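Local coordinates for protein diacylglycerol lipase (Aspergillus oryzae, PDB 5XK2) that probably hydrolyses ester bonds of mono- and diacylglycerols, as a class 3 lipase of the alpha/beta-hydrolase superfamily, at residues L61-T71 with T122-I131. Residues are numbered along the deposited sequence; the frame is centred on the assembly and turned at random.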
ATOM      1  N   LEU A  61      18.752  13.732 -18.640  1.00  9.25           N
ATOM      2  CA  LEU A  61      19.111  13.643 -17.228  1.00 12.00           C
ATOM      3  C   LEU A  61      18.141  12.736 -16.506  1.00 14.46           C
ATOM      4  O   LEU A  61      16.960  12.765 -16.787  1.00 16.17           O
ATOM      5  CB  LEU A  61      19.098  15.035 -16.571  1.00 16.69           C
ATOM      6  CG  LEU A  61      19.450  15.062 -15.075  1.00 24.15           C
ATOM      7  CD1 LEU A  61      20.844  14.508 -14.819  1.00 31.80           C
ATOM      8  CD2 LEU A  61      19.337  16.459 -14.523  1.00 29.80           C
ATOM      9  N   SER A  62      18.647  11.915 -15.597  1.00 11.02           N
ATOM     10  CA  SER A  62      17.774  11.135 -14.734  1.00 10.62           C
ATOM     11  C   SER A  62      18.048  11.550 -13.289  1.00 13.64           C
ATOM     12  O   SER A  62      19.114  12.118 -12.967  1.00 13.25           O
ATOM     13  CB  SER A  62      18.000   9.634 -14.924  1.00 10.05           C
ATOM     14  OG  SER A  62      19.295   9.283 -14.437  1.00 13.05           O
ATOM     15  N   PHE A  63      17.087  11.280 -12.423  1.00 11.43           N
ATOM     16  CA  PHE A  63      17.216  11.617 -11.014  1.00 11.38           C
ATOM     17  C   PHE A  63      16.491  10.603 -10.158  1.00 14.97           C
ATOM     18  O   PHE A  63      15.463  10.036 -10.547  1.00 12.36           O
ATOM     19  CB  PHE A  63      16.686  13.037 -10.735  1.00 11.81           C
ATOM     20  CG  PHE A  63      15.334  13.317 -11.338  1.00 11.55           C
ATOM     21  CD1 PHE A  63      14.175  13.031 -10.637  1.00 13.32           C
ATOM     22  CD2 PHE A  63      15.233  13.913 -12.591  1.00 10.77           C
ATOM     23  CE1 PHE A  63      12.933  13.291 -11.196  1.00 15.58           C
ATOM     24  CE2 PHE A  63      14.009  14.175 -13.156  1.00 11.87           C
ATOM     25  CZ  PHE A  63      12.854  13.864 -12.464  1.00 14.42           C
ATOM     26  N   SER A  64      17.086  10.299  -9.016  1.00 14.10           N
ATOM     27  CA  SER A  64      16.472   9.375  -8.080  1.00 16.11           C
ATOM     28  C   SER A  64      16.817   9.814  -6.663  1.00 24.51           C
ATOM     29  O   SER A  64      17.997   9.998  -6.349  1.00 31.55           O
ATOM     30  CB  SER A  64      16.954   7.955  -8.367  1.00 22.11           C
ATOM     31  OG  SER A  64      16.258   6.998  -7.592  1.00 30.31           O
ATOM     32  N   ASP A  65      15.815  10.003  -5.814  1.00 20.38           N
ATOM     33  CA  ASP A  65      16.075  10.324  -4.410  1.00 25.33           C
ATOM     34  C   ASP A  65      15.574   9.196  -3.533  1.00 34.54           C
ATOM     35  O   ASP A  65      14.375   9.092  -3.289  1.00 28.50           O
ATOM     36  CB  ASP A  65      15.388  11.637  -4.033  1.00 27.95           C
ATOM     37  CG  ASP A  65      15.446  11.934  -2.542  1.00 28.83           C
ATOM     38  OD1 ASP A  65      16.314  11.383  -1.841  1.00 30.90           O
ATOM     39  OD2 ASP A  65      14.603  12.728  -2.076  1.00 31.51           O
ATOM     40  N   ASP A  66      16.503   8.391  -3.027  1.00 34.69           N
ATOM     41  CA  ASP A  66      16.182   7.237  -2.190  1.00 40.23           C
ATOM     42  C   ASP A  66      16.319   7.607  -0.725  1.00 39.07           C
ATOM     43  O   ASP A  66      16.166   6.766   0.153  1.00 41.38           O
ATOM     44  CB  ASP A  66      17.100   6.048  -2.508  1.00 48.88           C
ATOM     45  CG  ASP A  66      16.655   5.268  -3.736  1.00 56.43           C
ATOM     46  OD1 ASP A  66      15.495   5.435  -4.172  1.00 59.92           O
ATOM     47  OD2 ASP A  66      17.466   4.479  -4.264  1.00 58.90           O
ATOM     48  N   THR A  67      16.640   8.869  -0.473  1.00 40.58           N
ATOM     49  CA  THR A  67      16.989   9.303   0.867  1.00 41.01           C
ATOM     50  C   THR A  67      15.786   9.871   1.592  1.00 42.32           C
ATOM     51  O   THR A  67      15.355   9.337   2.612  1.00 45.47           O
ATOM     52  CB  THR A  67      18.107  10.358   0.844  1.00 42.75           C
ATOM     53  OG1 THR A  67      19.318   9.756   0.373  1.00 41.15           O
ATOM     54  CG2 THR A  67      18.335  10.931   2.240  1.00 46.83           C
ATOM     55  N   ILE A  68      15.249  10.962   1.061  1.00 33.90           N
ATOM     56  CA  ILE A  68      14.203  11.692   1.748  1.00 38.81           C
ATOM     57  C   ILE A  68      12.829  11.518   1.069  1.00 33.11           C
ATOM     58  O   ILE A  68      11.892  11.052   1.706  1.00 34.11           O
ATOM     59  CB  ILE A  68      14.590  13.192   1.895  1.00 39.21           C
ATOM     60  CG1 ILE A  68      13.362  14.063   2.147  1.00 41.06           C
ATOM     61  CG2 ILE A  68      15.370  13.690   0.700  1.00 44.36           C
ATOM     62  CD1 ILE A  68      13.701  15.528   2.326  1.00 45.46           C
ATOM     63  N   THR A  69      12.695  11.907  -0.197  1.00 26.97           N
ATOM     64  CA  THR A  69      11.367  11.936  -0.825  1.00 23.30           C
ATOM     65  C   THR A  69      10.916  10.720  -1.632  1.00 23.73           C
ATOM     66  O   THR A  69       9.755  10.656  -2.006  1.00 26.64           O
ATOM     67  CB  THR A  69      11.235  13.152  -1.763  1.00 27.69           C
ATOM     68  OG1 THR A  69      12.136  13.003  -2.862  1.00 27.50           O
ATOM     69  CG2 THR A  69      11.548  14.444  -1.016  1.00 30.38           C
ATOM     70  N   ASP A  70      11.807   9.769  -1.910  1.00 21.14           N
ATOM     71  CA  ASP A  70      11.438   8.579  -2.691  1.00 16.83           C
ATOM     72  C   ASP A  70      10.835   8.960  -4.053  1.00 19.43           C
ATOM     73  O   ASP A  70       9.842   8.365  -4.500  1.00 23.03           O
ATOM     74  CB  ASP A  70      10.465   7.690  -1.897  1.00 25.91           C
ATOM     75  CG  ASP A  70      10.423   6.262  -2.403  1.00 35.72           C
ATOM     76  OD1 ASP A  70      11.403   5.808  -3.034  1.00 38.25           O
ATOM     77  OD2 ASP A  70       9.401   5.588  -2.160  1.00 42.33           O
ATOM     78  N   THR A  71      11.461   9.953  -4.684  1.00 17.76           N
ATOM     79  CA  THR A  71      11.088  10.495  -5.994  1.00 16.48           C
ATOM     80  C   THR A  71      12.113  10.090  -7.044  1.00 16.04           C
ATOM     81  O   THR A  71      13.311  10.070  -6.765  1.00 17.83           O
ATOM     82  CB  THR A  71      11.032  12.037  -5.970  1.00 23.18           C
ATOM     83  OG1 THR A  71      10.103  12.466  -4.973  1.00 31.13           O
ATOM     84  CG2 THR A  71      10.612  12.596  -7.335  1.00 20.99           C
ATOM     85  N   THR A 122       7.880  19.435  -1.630  1.00 12.09           N
ATOM     86  CA  THR A 122       9.261  19.107  -1.243  1.00 13.26           C
ATOM     87  C   THR A 122       9.951  18.233  -2.298  1.00 14.28           C
ATOM     88  O   THR A 122      11.106  18.493  -2.672  1.00 14.53           O
ATOM     89  CB  THR A 122       9.294  18.409   0.128  1.00 15.96           C
ATOM     90  OG1 THR A 122       8.781  19.311   1.121  1.00 16.81           O
ATOM     91  CG2 THR A 122      10.730  18.007   0.494  1.00 19.91           C
ATOM     92  N   ALA A 123       9.229  17.235  -2.801  1.00 12.93           N
ATOM     93  CA  ALA A 123       9.773  16.342  -3.820  1.00 12.94           C
ATOM     94  C   ALA A 123      10.208  17.127  -5.060  1.00 14.42           C
ATOM     95  O   ALA A 123      11.289  16.899  -5.602  1.00 16.19           O
ATOM     96  CB  ALA A 123       8.753  15.275  -4.190  1.00 13.65           C
ATOM     97  N   TRP A 124       9.366  18.052  -5.513  1.00 11.19           N
ATOM     98  CA  TRP A 124       9.697  18.879  -6.663  1.00 10.22           C
ATOM     99  C   TRP A 124      10.897  19.768  -6.364  1.00 12.85           C
ATOM    100  O   TRP A 124      11.793  19.901  -7.186  1.00 12.73           O
ATOM    101  CB  TRP A 124       8.490  19.733  -7.057  1.00 11.65           C
ATOM    102  CG  TRP A 124       8.781  20.955  -7.902  1.00 12.91           C
ATOM    103  CD1 TRP A 124       8.454  22.250  -7.599  1.00 12.05           C
ATOM    104  CD2 TRP A 124       9.417  20.999  -9.192  1.00 10.77           C
ATOM    105  NE1 TRP A 124       8.849  23.091  -8.608  1.00 11.82           N
ATOM    106  CE2 TRP A 124       9.430  22.351  -9.606  1.00 11.62           C
ATOM    107  CE3 TRP A 124       9.966  20.025 -10.044  1.00 12.07           C
ATOM    108  CZ2 TRP A 124       9.984  22.762 -10.828  1.00 11.06           C
ATOM    109  CZ3 TRP A 124      10.499  20.430 -11.258  1.00 12.26           C
ATOM    110  CH2 TRP A 124      10.516  21.784 -11.637  1.00 14.52           C
ATOM    111  N   LYS A 125      10.907  20.364  -5.175  1.00 13.56           N
ATOM    112  CA  LYS A 125      11.998  21.284  -4.814  1.00 13.17           C
ATOM    113  C   LYS A 125      13.372  20.606  -4.817  1.00 14.75           C
ATOM    114  O   LYS A 125      14.367  21.247  -5.138  1.00 16.35           O
ATOM    115  CB  LYS A 125      11.748  21.911  -3.444  1.00 15.96           C
ATOM    116  CG  LYS A 125      10.701  22.992  -3.449  1.00 24.32           C
ATOM    117  CD  LYS A 125      10.888  23.898  -2.249  1.00 35.45           C
ATOM    118  CE  LYS A 125      12.154  24.720  -2.386  1.00 43.91           C
ATOM    119  NZ  LYS A 125      12.536  25.339  -1.089  1.00 50.93           N
ATOM    120  N   VAL A 126      13.414  19.331  -4.457  1.00 15.18           N
ATOM    121  CA  VAL A 126      14.677  18.588  -4.407  1.00 18.69           C
ATOM    122  C   VAL A 126      15.274  18.429  -5.809  1.00 21.20           C
ATOM    123  O   VAL A 126      16.493  18.426  -5.967  1.00 17.51           O
ATOM    124  CB  VAL A 126      14.474  17.197  -3.744  1.00 18.80           C
ATOM    125  CG1 VAL A 126      15.676  16.283  -3.980  1.00 29.92           C
ATOM    126  CG2 VAL A 126      14.235  17.356  -2.247  1.00 19.95           C
ATOM    127  N   VAL A 127      14.428  18.243  -6.823  1.00 15.72           N
ATOM    128  CA  VAL A 127      14.936  18.108  -8.190  1.00 13.09           C
ATOM    129  C   VAL A 127      14.782  19.325  -9.116  1.00 15.01           C
ATOM    130  O   VAL A 127      15.237  19.296 -10.266  1.00 14.81           O
ATOM    131  CB  VAL A 127      14.299  16.876  -8.875  1.00 15.11           C
ATOM    132  CG1 VAL A 127      14.790  15.595  -8.209  1.00 19.84           C
ATOM    133  CG2 VAL A 127      12.778  16.946  -8.821  1.00 13.79           C
ATOM    134  N   ARG A 128      14.161  20.401  -8.634  1.00 12.44           N
ATOM    135  CA  ARG A 128      13.843  21.543  -9.491  1.00 13.63           C
ATOM    136  C   ARG A 128      15.051  22.187 -10.181  1.00 13.03           C
ATOM    137  O   ARG A 128      15.012  22.491 -11.376  1.00 14.55           O
ATOM    138  CB  ARG A 128      13.104  22.608  -8.668  1.00 16.84           C
ATOM    139  CG  ARG A 128      12.998  23.947  -9.356  1.00 17.09           C
ATOM    140  CD  ARG A 128      12.036  24.891  -8.614  1.00 18.36           C
ATOM    141  NE  ARG A 128      12.559  25.310  -7.306  1.00 19.59           N
ATOM    142  CZ  ARG A 128      11.892  26.106  -6.471  1.00 26.31           C
ATOM    143  NH1 ARG A 128      10.680  26.555  -6.806  1.00 17.70           N
ATOM    144  NH2 ARG A 128      12.432  26.462  -5.311  1.00 26.86           N
ATOM    145  N   ASP A 129      16.113  22.440  -9.419  1.00 12.21           N
ATOM    146  CA  ASP A 129      17.274  23.139  -9.969  1.00 14.47           C
ATOM    147  C   ASP A 129      17.936  22.362 -11.114  1.00 14.86           C
ATOM    148  O   ASP A 129      18.269  22.944 -12.152  1.00 17.31           O
ATOM    149  CB  ASP A 129      18.284  23.411  -8.858  1.00 17.29           C
ATOM    150  CG  ASP A 129      17.765  24.410  -7.839  1.00 37.94           C
ATOM    151  OD1 ASP A 129      16.870  25.211  -8.188  1.00 36.66           O
ATOM    152  OD2 ASP A 129      18.256  24.397  -6.690  1.00 53.96           O
ATOM    153  N   ARG A 130      18.103  21.059 -10.918  1.00 16.76           N
ATOM    154  CA  ARG A 130      18.649  20.159 -11.944  1.00 16.63           C
ATOM    155  C   ARG A 130      17.793  20.146 -13.195  1.00 15.12           C
ATOM    156  O   ARG A 130      18.294  20.162 -14.314  1.00 13.71           O
ATOM    157  CB  ARG A 130      18.725  18.736 -11.414  1.00 22.42           C
ATOM    158  CG  ARG A 130      20.000  18.324 -10.797  1.00 32.87           C
ATOM    159  CD  ARG A 130      19.735  16.973 -10.173  1.00 40.19           C
ATOM    160  NE  ARG A 130      18.973  17.100  -8.938  1.00 29.30           N
ATOM    161  CZ  ARG A 130      18.725  16.085  -8.126  1.00 22.70           C
ATOM    162  NH1 ARG A 130      19.143  14.868  -8.451  1.00 20.07           N
ATOM    163  NH2 ARG A 130      18.071  16.283  -6.993  1.00 26.41           N
ATOM    164  N   ILE A 131      16.477  20.109 -12.995  1.00 14.30           N
ATOM    165  CA  ILE A 131      15.561  20.038 -14.129  1.00 11.48           C
ATOM    166  C   ILE A 131      15.555  21.343 -14.932  1.00 14.18           C
ATOM    167  O   ILE A 131      15.610  21.334 -16.158  1.00 15.41           O
ATOM    168  CB  ILE A 131      14.141  19.662 -13.645  1.00 11.08           C
ATOM    169  CG1 ILE A 131      14.141  18.190 -13.200  1.00 13.23           C
ATOM    170  CG2 ILE A 131      13.117  19.910 -14.750  1.00 14.48           C
ATOM    171  CD1 ILE A 131      12.875  17.742 -12.474  1.00 13.42           C
TER
HETATM  172  O   HOH W   1      20.247  13.812 -11.030  1.00 17.40           O
HETATM  173  O   HOH W   2      19.665  11.721  -8.371  1.00 21.46           O
HETATM  174  O   HOH W   3      17.905  12.902  -6.466  1.00 40.85           O
HETATM  175  O   HOH W   4      12.784  14.592  -5.307  1.00 40.98           O
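Phe-63 and Val-127 illustrate how an aromatic ring on an outer strand packs against a helix. CG of Phe-63 sits between its backbone N and carbonyl carbon (chi1 48°), which turns the ring toward the helix: Val-127 covers one face toward the rim, its CG1 3.6 Å from Phe-63 CD1, while Ile-131 CD1 lies 3.8 Å from CE2 of Phe-63. Packing stays close at the turn, where Thr-69 CG2 rests 3.8 Å from CA of Ala-123. Asp-65 holds that threonine: its OD2 accepts from Thr-69 N and, at 2.6 Å, from Thr-69 OG1, both on one face of the carboxylate, while OD1 receives Thr-67 N, an Asx turn, and Ile-68 N, extending it to an Asx motif. A water joins Thr-69 OG1 to Ala-123 O. The other flank is wet. Arg-130, bent at chi3, returns NH2 to Val-126 O (2.9 Å) in the guanidinium plane; waters link its NH1 to Ser-62 O, weakly to Ser-64 N, and, through a weak water bond, to Ser-64 O. No direct hydrogen bond joins strand 61-65 and helix 122-131, whose axes run roughly antiparallel (150°). Helix 118-138 packs on the antiparallel edge of the central mixed sheet, the layered architecture of an alpha/beta-hydrolase fold.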